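Long-range contact in BB0689 (Borrelia burgdorferi, PDB 4D53), which is an outer surface lipoprotein of the bacterial CAP superfamily whose molecular role has yet to be firmly established: residues 105-110 and 129-134. Sequence-based numbering, arbitrary orientation.
Sequences LINTDT and VLFGKR
Thr-110 and Phe-131 bury more surface here than any other residues, and their side chains meet at an angle, Thr-110 OG1 standing 3.6 Å from Phe-131 CB. The threonine lies on the strand with both branches: OG1 sits between its backbone N and carbonyl carbon (chi1 58°), which turns the hydroxyl to the phenylalanine and sets CG2 over the backbone of Gly-132, 3.5 Å from Gly-132 N. Thr-110 CB also touches Gly-132 O at 3.4 Å. The Phe-131 side chain points at the loop, and the Asn-107 amide meets its ring obliquely, the two planes nearly perpendicular (89°). Deeper in, Leu-105 CD2 comes within 4.3 Å of Phe-131 CZ, an apolar contact at the last turn of helix 99-105; Ile-81 and Trp-95 also pack on this leucine. Toward the surface, Lys-133 CB lies 3.6 Å from Asp-109 O, while the Asp-109 carboxylate makes a salt bridge to Arg-79 on strand 75-84. The contact thus seats the connection between helix 99-105 and strand 112-119 against one side of the CAP-domain sheet. No hydrogen bond joins the two segments, although backbone bonds pair Gly-132 with Asp-111 and Lys-112, the two residues after Thr-110. Cohesion between 105-110 and 129-134 therefore rests on van der Waals fit, with the buried Thr-110 hydroxyl and Asn-107 amide bordering the phenylalanine side chain and Leu-105 meeting the far end of the ring.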
loop_
_atom_site.group_PDB
_atom_site.type_symbol
_atom_site.label_atom_id
_atom_site.label_comp_id
_atom_site.label_asym_id
_atom_site.label_seq_id
_atom_site.Cartn_x
_atom_site.Cartn_y
_atom_site.Cartn_z
ATOM N N LEU A 105 -1.387 -9.812 -1.442
ATOM C CA LEU A 105 -2.661 -9.704 -0.757
ATOM C C LEU A 105 -2.998 -10.906 0.109
ATOM O O LEU A 105 -3.650 -10.761 1.142
ATOM C CB LEU A 105 -3.800 -9.545 -1.735
ATOM C CG LEU A 105 -3.947 -8.259 -2.508
ATOM C CD1 LEU A 105 -5.096 -8.371 -3.547
ATOM C CD2 LEU A 105 -4.274 -7.137 -1.516
ATOM N N ILE A 106 -2.583 -12.078 -0.303
ATOM C CA ILE A 106 -2.923 -13.284 0.462
ATOM C C ILE A 106 -1.695 -13.877 1.230
ATOM O O ILE A 106 -1.717 -15.064 1.567
ATOM C CB ILE A 106 -3.611 -14.366 -0.456
ATOM C CG1 ILE A 106 -2.653 -14.905 -1.495
ATOM C CG2 ILE A 106 -4.875 -13.797 -1.026
ATOM C CD1 ILE A 106 -3.178 -16.176 -2.209
ATOM N N ASN A 107 -0.659 -13.082 1.451
ATOM C CA ASN A 107 0.547 -13.535 2.139
ATOM C C ASN A 107 0.272 -13.933 3.621
ATOM O O ASN A 107 -0.606 -13.384 4.277
ATOM C CB ASN A 107 1.680 -12.573 1.989
ATOM C CG ASN A 107 1.668 -11.476 3.008
ATOM O OD1 ASN A 107 1.051 -10.386 2.869
ATOM N ND2 ASN A 107 2.256 -11.817 4.139
ATOM N N THR A 108 1.063 -14.890 4.100
ATOM C CA THR A 108 1.024 -15.307 5.527
ATOM C C THR A 108 2.264 -14.924 6.252
ATOM O O THR A 108 2.435 -15.337 7.392
ATOM C CB THR A 108 0.928 -16.863 5.670
ATOM O OG1 THR A 108 2.019 -17.496 5.002
ATOM C CG2 THR A 108 -0.304 -17.305 5.175
ATOM N N ASP A 109 3.144 -14.142 5.634
ATOM C CA ASP A 109 4.416 -13.796 6.173
ATOM C C ASP A 109 4.368 -12.545 7.060
ATOM O O ASP A 109 5.379 -12.231 7.645
ATOM C CB ASP A 109 5.447 -13.405 5.126
ATOM C CG ASP A 109 5.855 -14.478 4.211
ATOM O OD1 ASP A 109 5.510 -15.684 4.462
ATOM O OD2 ASP A 109 6.521 -14.017 3.212
ATOM N N THR A 110 3.319 -11.726 6.962
ATOM C CA THR A 110 3.356 -10.352 7.530
ATOM C C THR A 110 2.208 -10.294 8.520
ATOM O O THR A 110 1.244 -11.024 8.351
ATOM C CB THR A 110 3.212 -9.236 6.437
ATOM O OG1 THR A 110 1.976 -9.461 5.742
ATOM C CG2 THR A 110 4.387 -9.206 5.509
ATOM N N VAL A 129 0.275 0.285 -0.907
ATOM C CA VAL A 129 -0.083 -0.582 0.252
ATOM C C VAL A 129 1.104 -1.411 0.634
ATOM O O VAL A 129 1.693 -2.069 -0.192
ATOM C CB VAL A 129 -1.379 -1.383 0.055
ATOM C CG1 VAL A 129 -1.694 -2.258 1.288
ATOM C CG2 VAL A 129 -2.535 -0.496 -0.381
ATOM N N LEU A 130 1.516 -1.321 1.900
ATOM C CA LEU A 130 2.646 -2.007 2.443
ATOM C C LEU A 130 2.194 -3.063 3.480
ATOM O O LEU A 130 1.235 -2.847 4.202
ATOM C CB LEU A 130 3.561 -1.021 3.191
ATOM C CG LEU A 130 4.091 0.181 2.351
ATOM C CD1 LEU A 130 4.951 1.228 3.137
ATOM C CD2 LEU A 130 4.925 -0.353 1.213
ATOM N N PHE A 131 2.963 -4.133 3.508
ATOM C CA PHE A 131 2.790 -5.238 4.421
ATOM C C PHE A 131 4.119 -5.469 5.108
ATOM O O PHE A 131 5.225 -5.350 4.493
ATOM C CB PHE A 131 2.385 -6.545 3.695
ATOM C CG PHE A 131 1.138 -6.447 2.866
ATOM C CD1 PHE A 131 1.180 -5.867 1.621
ATOM C CD2 PHE A 131 -0.051 -6.936 3.311
ATOM C CE1 PHE A 131 0.030 -5.719 0.878
ATOM C CE2 PHE A 131 -1.198 -6.857 2.568
ATOM C CZ PHE A 131 -1.181 -6.205 1.340
ATOM N N GLY A 132 4.059 -5.813 6.418
ATOM C CA GLY A 132 5.302 -6.002 7.137
ATOM C C GLY A 132 5.217 -6.907 8.383
ATOM O O GLY A 132 4.159 -7.120 8.925
ATOM N N LYS A 133 6.371 -7.391 8.791
ATOM C CA LYS A 133 6.504 -8.189 10.059
ATOM C C LYS A 133 7.689 -7.595 10.780
ATOM O O LYS A 133 8.727 -7.451 10.149
ATOM C CB LYS A 133 6.781 -9.632 9.658
ATOM C CG LYS A 133 7.027 -10.670 10.742
ATOM C CD LYS A 133 5.942 -10.692 11.770
ATOM C CE LYS A 133 6.367 -11.596 12.934
ATOM N NZ LYS A 133 5.629 -11.201 14.153
ATOM N N ARG A 134 7.542 -7.220 12.048
ATOM C CA ARG A 134 8.683 -6.845 12.909
ATOM C C ARG A 134 9.425 -8.003 13.548
ATOM O O ARG A 134 8.799 -8.997 13.879
ATOM C CB ARG A 134 8.233 -5.974 14.068
ATOM C CG ARG A 134 8.033 -4.534 13.682
ATOM C CD ARG A 134 7.634 -3.664 14.857
ATOM N NE ARG A 134 7.407 -2.276 14.438
ATOM C CZ ARG A 134 6.259 -1.813 14.005
ATOM N NH1 ARG A 134 5.201 -2.595 13.976
ATOM N NH2 ARG A 134 6.142 -0.545 13.626
#